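Local coordinates for hypothetical protein Atu3615 (PDB 1ZNP) that is of unknown function but belongs to the DUF985 family of the cupin superfamily, small beta-barrel proteins with a pocket inside the barrel, at residues A61-H66 with C107-E112; H19-F24 with H54-T59; I43-L46 with R52-W55; A74-Q79 with V84-L89; F29-K32 with G38-T41. All blocks are in the same frame, centred on the assembly; numbering follows the deposited sequence.

Interaction 1 of 5, residues A61-H66 with C107-E112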
# COMPACT_ATOMS: atom_id res chain seq x y z
N ALA A 61 10.77 16.66 3.34
CA ALA A 61 11.43 15.54 3.99
C ALA A 61 10.55 14.31 3.93
O ALA A 61 9.33 14.41 3.91
CB ALA A 61 11.74 15.88 5.43
N VAL A 62 11.22 13.16 3.88
CA VAL A 62 10.61 11.85 3.84
C VAL A 62 10.30 11.41 5.28
O VAL A 62 11.14 11.52 6.18
CB VAL A 62 11.58 10.82 3.24
CG1 VAL A 62 11.03 9.41 3.41
CG2 VAL A 62 11.82 11.14 1.78
N GLU A 63 9.10 10.91 5.50
CA GLU A 63 8.72 10.44 6.81
C GLU A 63 8.47 8.94 6.77
O GLU A 63 7.78 8.44 5.89
CB GLU A 63 7.47 11.18 7.28
CG GLU A 63 6.96 10.69 8.63
CD GLU A 63 6.08 11.71 9.32
OE1 GLU A 63 5.26 12.35 8.63
OE2 GLU A 63 6.23 11.87 10.56
N VAL A 64 9.05 8.21 7.71
CA VAL A 64 8.84 6.78 7.76
C VAL A 64 8.07 6.41 9.02
O VAL A 64 8.44 6.81 10.14
CB VAL A 64 10.18 6.03 7.77
CG1 VAL A 64 9.92 4.52 7.87
CG2 VAL A 64 10.98 6.38 6.52
N TRP A 65 6.99 5.66 8.84
CA TRP A 65 6.16 5.22 9.95
C TRP A 65 6.59 3.85 10.45
O TRP A 65 6.96 2.98 9.67
CB TRP A 65 4.68 5.17 9.52
CG TRP A 65 4.03 6.53 9.40
CD1 TRP A 65 4.40 7.55 8.57
CD2 TRP A 65 2.85 6.97 10.09
NE1 TRP A 65 3.52 8.61 8.71
CE2 TRP A 65 2.57 8.28 9.63
CE3 TRP A 65 2.01 6.40 11.06
CZ2 TRP A 65 1.48 9.02 10.10
CZ3 TRP A 65 0.93 7.13 11.52
CH2 TRP A 65 0.67 8.43 11.04
N HIS A 66 6.57 3.67 11.77
CA HIS A 66 6.97 2.40 12.39
C HIS A 66 5.92 1.96 13.40
O HIS A 66 5.55 2.73 14.30
CB HIS A 66 8.32 2.56 13.11
CG HIS A 66 9.39 3.19 12.27
ND1 HIS A 66 9.47 4.55 12.05
CD2 HIS A 66 10.44 2.64 11.60
CE1 HIS A 66 10.51 4.81 11.29
NE2 HIS A 66 11.12 3.68 11.01
N CYS A 107 4.34 14.40 0.07
CA CYS A 107 3.18 13.60 -0.29
C CYS A 107 2.11 13.70 0.79
O CYS A 107 2.41 13.59 1.98
CB CYS A 107 3.59 12.14 -0.45
SG CYS A 107 2.19 11.00 -0.59
N TRP A 108 0.86 13.91 0.39
CA TRP A 108 -0.22 14.00 1.36
C TRP A 108 -0.36 12.70 2.14
O TRP A 108 -0.21 11.61 1.58
CB TRP A 108 -1.55 14.33 0.66
CG TRP A 108 -1.67 15.75 0.17
CD1 TRP A 108 -1.57 16.18 -1.12
CD2 TRP A 108 -1.90 16.91 0.97
NE1 TRP A 108 -1.72 17.54 -1.18
CE2 TRP A 108 -1.92 18.02 0.09
CE3 TRP A 108 -2.08 17.12 2.34
CZ2 TRP A 108 -2.13 19.32 0.55
CZ3 TRP A 108 -2.29 18.42 2.79
CH2 TRP A 108 -2.31 19.51 1.89
N GLN A 109 -0.68 12.81 3.43
CA GLN A 109 -0.83 11.63 4.27
C GLN A 109 -1.85 11.79 5.40
O GLN A 109 -1.99 12.86 5.98
CB GLN A 109 0.52 11.24 4.87
CG GLN A 109 1.14 12.30 5.75
CD GLN A 109 2.42 11.84 6.41
OE1 GLN A 109 2.44 10.81 7.10
NE2 GLN A 109 3.50 12.59 6.21
N SER A 110 -2.56 10.70 5.70
CA SER A 110 -3.55 10.68 6.78
C SER A 110 -3.63 9.25 7.27
O SER A 110 -3.29 8.32 6.55
CB SER A 110 -4.92 11.14 6.28
OG SER A 110 -5.41 10.31 5.26
N ALA A 111 -4.07 9.07 8.51
CA ALA A 111 -4.15 7.73 9.06
C ALA A 111 -5.21 7.61 10.14
O ALA A 111 -5.74 8.60 10.63
CB ALA A 111 -2.78 7.33 9.61
N GLU A 112 -5.52 6.37 10.50
CA GLU A 112 -6.49 6.10 11.54
C GLU A 112 -6.19 4.73 12.13
O GLU A 112 -5.70 3.84 11.43
CB GLU A 112 -7.92 6.14 10.97
CG GLU A 112 -8.15 5.15 9.84
CD GLU A 112 -8.24 5.81 8.46
OE1 GLU A 112 -8.54 5.06 7.49
OE2 GLU A 112 -8.02 7.04 8.34

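Interaction 2 of 5, residues H19-F24 with H54-T59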
# COMPACT_ATOMS: atom_id res chain seq x y z
N HIS A 19 -1.20 16.37 19.09
CA HIS A 19 -0.48 16.84 17.93
C HIS A 19 -1.40 17.70 17.08
O HIS A 19 -2.60 17.49 17.05
CB HIS A 19 0.05 15.64 17.13
CG HIS A 19 0.97 16.02 16.02
ND1 HIS A 19 0.53 16.56 14.83
CD2 HIS A 19 2.32 15.98 15.94
CE1 HIS A 19 1.57 16.85 14.07
NE2 HIS A 19 2.67 16.51 14.72
N PRO A 20 -0.84 18.69 16.38
CA PRO A 20 -1.69 19.55 15.55
C PRO A 20 -2.55 18.81 14.52
O PRO A 20 -3.61 19.31 14.15
CB PRO A 20 -0.69 20.49 14.89
CG PRO A 20 0.36 20.63 15.94
CD PRO A 20 0.54 19.21 16.41
N GLU A 21 -2.11 17.64 14.08
CA GLU A 21 -2.86 16.89 13.07
C GLU A 21 -3.86 15.92 13.67
O GLU A 21 -4.60 15.24 12.94
CB GLU A 21 -1.90 16.10 12.17
CG GLU A 21 -1.21 14.92 12.87
CD GLU A 21 -0.03 14.37 12.09
OE1 GLU A 21 0.86 15.17 11.73
OE2 GLU A 21 0.01 13.15 11.83
N GLY A 22 -3.90 15.86 14.99
CA GLY A 22 -4.80 14.94 15.66
C GLY A 22 -3.90 13.91 16.33
O GLY A 22 -2.78 13.69 15.88
N GLY A 23 -4.38 13.27 17.40
CA GLY A 23 -3.57 12.29 18.09
C GLY A 23 -2.68 12.94 19.14
O GLY A 23 -2.77 14.14 19.40
N PHE A 24 -1.80 12.13 19.73
CA PHE A 24 -0.88 12.62 20.74
C PHE A 24 0.54 12.25 20.33
O PHE A 24 0.75 11.23 19.67
CB PHE A 24 -1.22 12.00 22.11
CG PHE A 24 -2.65 12.21 22.51
CD1 PHE A 24 -3.66 11.45 21.94
CD2 PHE A 24 -2.99 13.22 23.40
CE1 PHE A 24 -4.99 11.69 22.24
CE2 PHE A 24 -4.32 13.47 23.72
CZ PHE A 24 -5.33 12.71 23.14
N HIS A 54 -5.41 13.68 10.64
CA HIS A 54 -5.92 14.39 9.47
C HIS A 54 -4.90 14.55 8.35
O HIS A 54 -3.70 14.41 8.58
CB HIS A 54 -6.46 15.76 9.89
CG HIS A 54 -7.67 15.69 10.77
ND1 HIS A 54 -7.68 15.01 11.97
CD2 HIS A 54 -8.93 16.18 10.61
CE1 HIS A 54 -8.88 15.09 12.51
NE2 HIS A 54 -9.66 15.79 11.71
N TRP A 55 -5.40 14.83 7.14
CA TRP A 55 -4.56 15.01 5.96
C TRP A 55 -3.54 16.14 6.12
O TRP A 55 -3.90 17.26 6.48
CB TRP A 55 -5.41 15.32 4.72
CG TRP A 55 -6.17 14.16 4.14
CD1 TRP A 55 -7.52 13.98 4.17
CD2 TRP A 55 -5.64 13.06 3.38
NE1 TRP A 55 -7.87 12.85 3.46
CE2 TRP A 55 -6.74 12.26 2.97
CE3 TRP A 55 -4.34 12.67 2.99
CZ2 TRP A 55 -6.58 11.11 2.20
CZ3 TRP A 55 -4.19 11.51 2.22
CH2 TRP A 55 -5.31 10.74 1.84
N HIS A 56 -2.28 15.83 5.84
CA HIS A 56 -1.21 16.81 5.96
C HIS A 56 -0.01 16.29 5.19
O HIS A 56 -0.01 15.15 4.70
CB HIS A 56 -0.80 16.96 7.42
CG HIS A 56 -0.25 15.71 8.02
ND1 HIS A 56 -1.04 14.62 8.33
CD2 HIS A 56 1.03 15.34 8.30
CE1 HIS A 56 -0.27 13.64 8.77
NE2 HIS A 56 0.98 14.05 8.76
N ARG A 57 1.02 17.13 5.09
CA ARG A 57 2.23 16.72 4.40
C ARG A 57 3.46 17.46 4.95
O ARG A 57 3.35 18.57 5.47
CB ARG A 57 2.10 16.95 2.89
CG ARG A 57 2.07 18.39 2.46
CD ARG A 57 1.65 18.55 1.00
NE ARG A 57 1.14 19.91 0.77
CZ ARG A 57 1.88 21.00 0.65
NH1 ARG A 57 3.21 20.95 0.72
NH2 ARG A 57 1.30 22.18 0.51
N VAL A 58 4.60 16.79 4.84
CA VAL A 58 5.88 17.34 5.25
C VAL A 58 6.48 17.69 3.90
O VAL A 58 6.85 16.80 3.13
CB VAL A 58 6.71 16.28 5.99
CG1 VAL A 58 8.01 16.88 6.47
CG2 VAL A 58 5.91 15.72 7.17
N THR A 59 6.56 18.99 3.62
CA THR A 59 7.02 19.49 2.33
C THR A 59 8.39 19.13 1.81
O THR A 59 8.55 18.91 0.61
CB THR A 59 6.92 21.04 2.26
OG1 THR A 59 7.87 21.62 3.17
CG2 THR A 59 5.52 21.51 2.61

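Interaction 3 of 5, residues I43-L46 with R52-W55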
# COMPACT_ATOMS: atom_id res chain seq x y z
N ILE A 43 9.92 10.51 16.65
CA ILE A 43 8.76 10.88 17.43
C ILE A 43 7.94 9.66 17.85
O ILE A 43 7.98 8.64 17.19
CB ILE A 43 7.88 11.83 16.57
CG1 ILE A 43 8.01 13.26 17.07
CG2 ILE A 43 6.45 11.33 16.47
CD1 ILE A 43 9.00 14.10 16.25
N TYR A 44 7.23 9.78 18.97
CA TYR A 44 6.33 8.73 19.44
C TYR A 44 4.99 9.35 19.01
O TYR A 44 4.78 10.55 19.20
CB TYR A 44 6.37 8.58 20.97
CG TYR A 44 7.40 7.60 21.48
CD1 TYR A 44 8.09 7.84 22.67
CD2 TYR A 44 7.72 6.45 20.76
CE1 TYR A 44 9.09 6.97 23.12
CE2 TYR A 44 8.71 5.58 21.20
CZ TYR A 44 9.39 5.84 22.38
OH TYR A 44 10.37 4.97 22.79
N TYR A 45 4.10 8.56 18.42
CA TYR A 45 2.82 9.07 17.96
C TYR A 45 1.71 8.05 18.24
O TYR A 45 1.92 6.84 18.08
CB TYR A 45 2.89 9.37 16.46
CG TYR A 45 1.66 10.04 15.89
CD1 TYR A 45 1.29 11.32 16.27
CD2 TYR A 45 0.88 9.39 14.93
CE1 TYR A 45 0.16 11.95 15.71
CE2 TYR A 45 -0.24 10.00 14.37
CZ TYR A 45 -0.59 11.28 14.76
OH TYR A 45 -1.68 11.89 14.19
N LEU A 46 0.54 8.53 18.66
CA LEU A 46 -0.55 7.63 18.99
C LEU A 46 -1.94 8.08 18.55
O LEU A 46 -2.31 9.24 18.69
CB LEU A 46 -0.56 7.36 20.50
CG LEU A 46 -1.70 6.48 21.04
CD1 LEU A 46 -1.22 5.68 22.23
CD2 LEU A 46 -2.88 7.34 21.43
N ARG A 52 -8.42 10.40 14.82
CA ARG A 52 -7.52 10.02 13.73
C ARG A 52 -6.46 11.09 13.40
O ARG A 52 -6.36 12.11 14.08
CB ARG A 52 -8.34 9.71 12.47
CG ARG A 52 -9.12 10.89 11.93
CD ARG A 52 -10.33 10.43 11.14
NE ARG A 52 -11.17 11.55 10.69
CZ ARG A 52 -10.88 12.34 9.65
NH1 ARG A 52 -11.70 13.33 9.32
NH2 ARG A 52 -9.78 12.14 8.94
N SER A 53 -5.68 10.82 12.35
CA SER A 53 -4.64 11.74 11.89
C SER A 53 -5.14 12.38 10.60
O SER A 53 -5.29 11.71 9.59
CB SER A 53 -3.35 10.98 11.63
OG SER A 53 -2.33 11.83 11.14
N HIS A 54 -5.41 13.68 10.64
CA HIS A 54 -5.92 14.39 9.47
C HIS A 54 -4.90 14.55 8.35
O HIS A 54 -3.70 14.41 8.58
CB HIS A 54 -6.46 15.76 9.89
CG HIS A 54 -7.67 15.69 10.77
ND1 HIS A 54 -7.68 15.01 11.97
CD2 HIS A 54 -8.93 16.18 10.61
CE1 HIS A 54 -8.88 15.09 12.51
NE2 HIS A 54 -9.66 15.79 11.71
N TRP A 55 -5.40 14.83 7.14
CA TRP A 55 -4.56 15.01 5.96
C TRP A 55 -3.54 16.14 6.12
O TRP A 55 -3.90 17.26 6.48
CB TRP A 55 -5.41 15.32 4.72
CG TRP A 55 -6.17 14.16 4.14
CD1 TRP A 55 -7.52 13.98 4.17
CD2 TRP A 55 -5.64 13.06 3.38
NE1 TRP A 55 -7.87 12.85 3.46
CE2 TRP A 55 -6.74 12.26 2.97
CE3 TRP A 55 -4.34 12.67 2.99
CZ2 TRP A 55 -6.58 11.11 2.20
CZ3 TRP A 55 -4.19 11.51 2.22
CH2 TRP A 55 -5.31 10.74 1.84

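Interaction 4 of 5, residues A74-Q79 with V84-L89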
# COMPACT_ATOMS: atom_id res chain seq x y z
N ALA A 74 -4.42 2.24 9.24
CA ALA A 74 -4.66 2.40 7.83
C ALA A 74 -3.97 3.73 7.50
O ALA A 74 -4.36 4.79 7.99
CB ALA A 74 -6.12 2.48 7.55
N LEU A 75 -2.90 3.64 6.70
CA LEU A 75 -2.13 4.81 6.29
C LEU A 75 -2.46 5.11 4.84
O LEU A 75 -2.34 4.24 3.97
CB LEU A 75 -0.64 4.52 6.46
CG LEU A 75 0.31 5.71 6.32
CD1 LEU A 75 0.03 6.73 7.37
CD2 LEU A 75 1.73 5.23 6.46
N HIS A 76 -2.90 6.33 4.58
CA HIS A 76 -3.28 6.76 3.24
C HIS A 76 -2.29 7.76 2.68
O HIS A 76 -1.95 8.74 3.35
CB HIS A 76 -4.67 7.38 3.30
CG HIS A 76 -5.67 6.55 4.05
ND1 HIS A 76 -6.19 5.37 3.56
CD2 HIS A 76 -6.23 6.72 5.27
CE1 HIS A 76 -7.03 4.85 4.44
NE2 HIS A 76 -7.07 5.65 5.49
N LEU A 77 -1.81 7.51 1.47
CA LEU A 77 -0.85 8.40 0.82
C LEU A 77 -1.38 8.91 -0.52
O LEU A 77 -1.99 8.16 -1.28
CB LEU A 77 0.47 7.67 0.56
CG LEU A 77 1.17 6.93 1.70
CD1 LEU A 77 2.65 6.76 1.32
CD2 LEU A 77 1.04 7.72 3.01
N SER A 78 -1.12 10.18 -0.79
CA SER A 78 -1.54 10.80 -2.03
C SER A 78 -0.47 11.79 -2.44
O SER A 78 -0.41 12.91 -1.91
CB SER A 78 -2.88 11.51 -1.85
OG SER A 78 -3.29 12.09 -3.07
N GLN A 79 0.37 11.39 -3.38
CA GLN A 79 1.48 12.23 -3.82
C GLN A 79 1.04 13.48 -4.55
O GLN A 79 1.44 14.58 -4.19
CB GLN A 79 2.43 11.43 -4.71
CG GLN A 79 3.74 12.15 -5.02
CD GLN A 79 4.52 12.50 -3.75
OE1 GLN A 79 4.94 11.62 -3.01
NE2 GLN A 79 4.71 13.80 -3.51
N VAL A 84 -4.50 7.98 -4.78
CA VAL A 84 -4.31 7.65 -3.38
C VAL A 84 -4.08 6.14 -3.19
O VAL A 84 -4.68 5.30 -3.86
CB VAL A 84 -5.51 8.16 -2.52
CG1 VAL A 84 -6.82 7.82 -3.19
CG2 VAL A 84 -5.46 7.55 -1.12
N GLN A 85 -3.17 5.81 -2.27
CA GLN A 85 -2.81 4.44 -1.95
C GLN A 85 -3.01 4.25 -0.45
O GLN A 85 -2.86 5.19 0.33
CB GLN A 85 -1.34 4.18 -2.29
CG GLN A 85 -0.96 4.54 -3.72
CD GLN A 85 0.32 5.35 -3.79
OE1 GLN A 85 1.41 4.84 -3.53
NE2 GLN A 85 0.18 6.65 -4.12
N THR A 86 -3.35 3.02 -0.05
CA THR A 86 -3.59 2.73 1.35
C THR A 86 -2.84 1.50 1.80
O THR A 86 -2.98 0.42 1.22
CB THR A 86 -5.10 2.54 1.62
OG1 THR A 86 -5.79 3.76 1.32
CG2 THR A 86 -5.34 2.16 3.09
N PHE A 87 -2.04 1.66 2.84
CA PHE A 87 -1.26 0.56 3.36
C PHE A 87 -1.69 0.24 4.78
O PHE A 87 -1.98 1.14 5.56
CB PHE A 87 0.23 0.92 3.34
CG PHE A 87 0.72 1.37 2.00
CD1 PHE A 87 0.82 0.47 0.93
CD2 PHE A 87 1.04 2.71 1.78
CE1 PHE A 87 1.23 0.90 -0.33
CE2 PHE A 87 1.45 3.14 0.51
CZ PHE A 87 1.55 2.24 -0.54
N THR A 88 -1.75 -1.04 5.10
CA THR A 88 -2.11 -1.43 6.45
C THR A 88 -0.78 -1.56 7.19
O THR A 88 0.04 -2.43 6.90
CB THR A 88 -2.87 -2.77 6.46
OG1 THR A 88 -4.12 -2.60 5.77
CG2 THR A 88 -3.19 -3.19 7.89
N LEU A 89 -0.56 -0.64 8.11
CA LEU A 89 0.65 -0.60 8.91
C LEU A 89 0.42 -1.45 10.14
O LEU A 89 -0.45 -1.16 10.94
CB LEU A 89 0.93 0.84 9.35
CG LEU A 89 2.14 1.04 10.27
CD1 LEU A 89 3.42 0.76 9.50
CD2 LEU A 89 2.12 2.46 10.80

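Interaction 5 of 5, residues F29-K32 with G38-T41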
# COMPACT_ATOMS: atom_id res chain seq x y z
N PHE A 29 13.74 12.88 19.61
CA PHE A 29 15.07 13.13 19.12
C PHE A 29 15.20 14.08 17.93
O PHE A 29 14.34 14.13 17.04
CB PHE A 29 15.69 11.77 18.76
CG PHE A 29 17.05 11.85 18.12
CD1 PHE A 29 18.17 12.17 18.86
CD2 PHE A 29 17.20 11.59 16.75
CE1 PHE A 29 19.42 12.22 18.27
CE2 PHE A 29 18.46 11.64 16.14
CZ PHE A 29 19.57 11.96 16.91
N ARG A 30 16.27 14.87 17.96
CA ARG A 30 16.63 15.76 16.87
C ARG A 30 18.16 15.70 16.88
O ARG A 30 18.81 16.01 17.88
CB ARG A 30 16.14 17.21 17.08
CG ARG A 30 16.52 18.09 15.87
CD ARG A 30 16.06 19.55 15.93
NE ARG A 30 14.61 19.66 15.94
CZ ARG A 30 13.81 19.54 14.89
NH1 ARG A 30 12.50 19.66 15.05
NH2 ARG A 30 14.32 19.34 13.67
N ASP A 31 18.71 15.25 15.76
CA ASP A 31 20.15 15.11 15.62
C ASP A 31 20.85 16.46 15.75
O ASP A 31 20.41 17.44 15.17
CB ASP A 31 20.45 14.49 14.25
CG ASP A 31 21.82 13.86 14.18
OD1 ASP A 31 21.97 12.89 13.40
OD2 ASP A 31 22.74 14.32 14.89
N LYS A 32 21.93 16.51 16.51
CA LYS A 32 22.66 17.77 16.68
C LYS A 32 23.45 18.04 15.41
O LYS A 32 23.83 19.17 15.13
CB LYS A 32 23.62 17.71 17.87
CG LYS A 32 22.99 17.24 19.18
CD LYS A 32 21.68 17.96 19.51
CE LYS A 32 21.12 17.42 20.83
NZ LYS A 32 19.68 17.73 21.03
N GLY A 38 18.69 19.21 11.94
CA GLY A 38 19.30 17.94 12.26
C GLY A 38 19.18 16.98 11.09
O GLY A 38 18.25 17.08 10.29
N HIS A 39 20.13 16.05 10.96
CA HIS A 39 20.06 15.09 9.88
C HIS A 39 18.70 14.40 9.94
O HIS A 39 18.19 13.96 8.92
CB HIS A 39 21.17 14.04 9.97
CG HIS A 39 22.52 14.55 9.58
ND1 HIS A 39 22.72 15.31 8.45
CD2 HIS A 39 23.74 14.38 10.14
CE1 HIS A 39 24.01 15.59 8.33
NE2 HIS A 39 24.65 15.04 9.34
N SER A 40 18.11 14.30 11.13
CA SER A 40 16.79 13.67 11.24
C SER A 40 16.13 13.90 12.60
O SER A 40 16.74 14.46 13.50
CB SER A 40 16.90 12.17 11.01
OG SER A 40 17.45 11.52 12.14
N THR A 41 14.87 13.48 12.71
CA THR A 41 14.13 13.57 13.97
C THR A 41 13.33 12.29 14.12
O THR A 41 13.11 11.56 13.13
CB THR A 41 13.13 14.76 14.04
OG1 THR A 41 12.12 14.59 13.05
CG2 THR A 41 13.83 16.10 13.86
O HOH W 1 20.03 11.27 12.61

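Interaction 1 of 5, residues A61-H66 with C107-E112
With its first torsion at 61°, Gln109 sets CG between its backbone N and carbonyl carbon, and its extended chain carries the amide across to Glu63 and Trp65. Glu63 swings CG opposite its own backbone N and extends to meet it at about a right angle, while Trp65 turns the N-H edge of its indole to the same amide. Both ends of that amide are used. NE2 of Gln109 donates to OE1 of Glu63 over 3.0 Å, approaching nearly along the C-O bond of the carboxylate but tilted from the amide plane, and the two flat groups stand almost perpendicular. The carbonyl end, OE1 of Gln109, accepts from NE1 of Trp65 at 2.9 Å; the donor lies in the carbonyl plane, though the bond is bent, with 143° at the hydrogen. Two partners at opposite ends fix the rotation of the amide and are consistent with its modelled orientation, oxygen toward the indole N-H. Further along the indole, CH2 of Trp65 packs on CB of Ala111 at 3.9 Å, an oblique apolar touch. All four residues are buried, so this polar chain crosses the barrel interior. The two strands run nearly parallel, their axes 11.1 Å apart and 16° off, too distant for backbone pairing: side chains alone bridge them. Behind the contact, strand 63-68 lies between strands 117-124 and 97-103, Val58 of strand 56-58 packs against Glu63 and Gln109, and Leu75 of strand 73-78 closes on Trp65 and Ala111.

Interaction 2 of 5, residues H19-F24 with H54-T59
Glu21 reaches toward His56 while its backbone O takes the N-H of His54. From CB, the Glu21 chain leaves with CG between the backbone N and the carbonyl carbon (chi1 70°) and then runs extended, delivering CD to 3.4 Å from CE1 of His56. Beyond CD the carboxylate divides: OE1 sits over one face of the His56 ring, offset toward its rim and 3.2 Å from NE2, while OE2 comes 3.1 Å from CE1 and is hydrogen-bonded to OG of Ser53, its strongest polar partner. The carboxylate and ring planes are 46° apart, and neither oxygen is placed to bond NE2. The ring itself is held from its other nitrogen: ND1 of His56 donates to O of His54 at 2.7 Å, the oxygen lying in the ring plane. Glu21 is the third residue of a type I beta turn from His19 to Gly22, in the loop between strands 17-18 and 24-30, and the contact joins that loop to the place where the chain of the cupin fold changes direction at Trp55, between strands 53-54 and 56-58. Within the turn, the N-H of Glu21 is taken by ND1 of His19 at 2.9 Å. The main-chain link is the firmer one, N of His54 to O of Glu21 at 2.9 Å and nearly straight; ND1 of His54 adds a weak bond to the same oxygen. Phe133 meets the His56 ring from strand 133-135.

Interaction 3 of 5, residues I43-L46 with R52-W55
Ser53 meets Tyr45 across this contact, one residue after Arg52, whose side chain leaves away from the tyrosine and folds back over the imidazole that follows: its guanidinium lies over one face of the His54 ring, with NE2 of His54 about 4.0 Å from the guanidinium plane and offset toward its rim. At Ser53 itself, CB heads toward strand 41-48 and, with OG opposite the backbone N (chi1 178°), the hydroxyl sits 3.1 Å from OH of Tyr45. CB of Ser53 is almost as near the same phenol oxygen, at 3.2 Å, so the tyrosine ends against the whole CB-OG bond. Tyr45 reaches this far because its CG also lies opposite its backbone N (chi1 -175°), which sends the ring across from strand 41-48; the serine oxygen lies oblique to that ring. Both hydroxyls are buried, yet each has a definite partner elsewhere: OH of Tyr45 is hydrogen-bonded to O of Gly22, and OG of Ser53 to Glu21, so the loop 19-24 takes up both. At His54 the side chain no longer faces the tyrosine. Trp55 follows, its ring meeting Trp140 edge-to-face, and strand 53-54 is tied to strand 108-113 by a backbone bond between Ser53 and Ala111. A buried cluster of tyrosine, serine and glutamate between strand 41-48, strand 53-54 and the loop 19-24 is consistent with the polar interior of a cupin barrel.

Interaction 4 of 5, residues A74-Q79 with V84-L89
ND1 of His76 and OG1 of Thr86 are hydrogen-bonded at 2.8 Å, the hydroxyl oxygen lying at the edge of the imidazole and in its plane. The two side chains run alongside each other and point the same way. Thr86 places OG1 beside its backbone N (chi1 -62°), which turns the hydroxyl to ND1, while CG2 of Thr86 also lies against the ring, 3.4 Å from ND1 of His76. On the face that carries Leu75, Leu77, Gln85 and Phe87, the contact is apolar: CD1 of Leu77 comes against the ring edge of Phe87 at CE2, 3.9 Å away, the two side chains crossing at about a right angle. Between these two faces runs the backbone of the antiparallel hairpin of strands 73-78 and 85-89, part of the cupin sheet, its local axes 4.7 Å apart and 153° between their directions. Leu75 with Phe87 and Leu77 with Gln85 are hydrogen-bonded pairs, as in N of Leu75 to O of Phe87 at 2.9 Å; Ala74 with Thr88 and His76 with Thr86 are non-hydrogen-bonded pairs. Farther out, NE2 of His76 is hydrogen-bonded to OE1 of Glu112 on strand 108-113, so that, with Thr86 at ND1, both ring nitrogens are held and the ring's rotation is fixed. Phe87 meets Phe87 of the second subunit, and Arg98 of that subunit packs on His76 and Thr86, placing this hairpin at the dimer interface.

Interaction 5 of 5, residues F29-K32 with G38-T41
Arg30 and Thr41 face each other as an antiparallel non-hydrogen-bonded pair, CA atoms 4.4 Å apart, and beyond them N of Asp31 donates an almost straight bond to O of Ser40 at 3.1 Å. Over this pair, CG2 of Thr41 lies on one face of the Arg30 guanidinium, nearest NH2 at 3.3 Å and toward its rim. The arginine gets there by leaving extended and bending at chi3 (-63°), so that it runs alongside the threonine. Its nitrogens bond elsewhere: NH2 to O of Arg37, NH1 to O of Phe128. The contact lies at the base of the loop connecting strands 24-30 and 41-48, neighbours in the main sheet of the cupin fold; its centre is about 17 Å from the centre of the chain. Phe29 sets CG opposite its backbone N (chi1 175°) and brings CE2 to the hydroxyl of Ser40, OG at its ring edge 4.1 Å away. A water links the two sides, 2.6 Å from OD1 of Asp31, to which it donates, and equally close to OG of Ser40. OD1 of Asp31 also touches CB of His39 at 3.7 Å, the carboxylate and imidazole planes nearly perpendicular, while OD2 of Asp31 takes the N-H of Ala33.

From the N terminus, the loop 19-24 meets 54-59 in interaction 2, closing a span that holds interaction 5 and most of interaction 3. Within that span interaction 5 closes first, at the base of the loop joining strands 24-30 and 41-48, and interaction 3 follows, 43-46 meeting 52-55; its second segment overlaps that of interaction 2 at His54 and Trp55. Interaction 1 then opens at 61-66 and closes at 107-112, enclosing the hairpin of interaction 4. Strand 108-113 ties these parts together: it pairs with strand 73-78 and bonds through its backbone to His56. Interaction 5 stands apart, about 26 Å between centres from interaction 4.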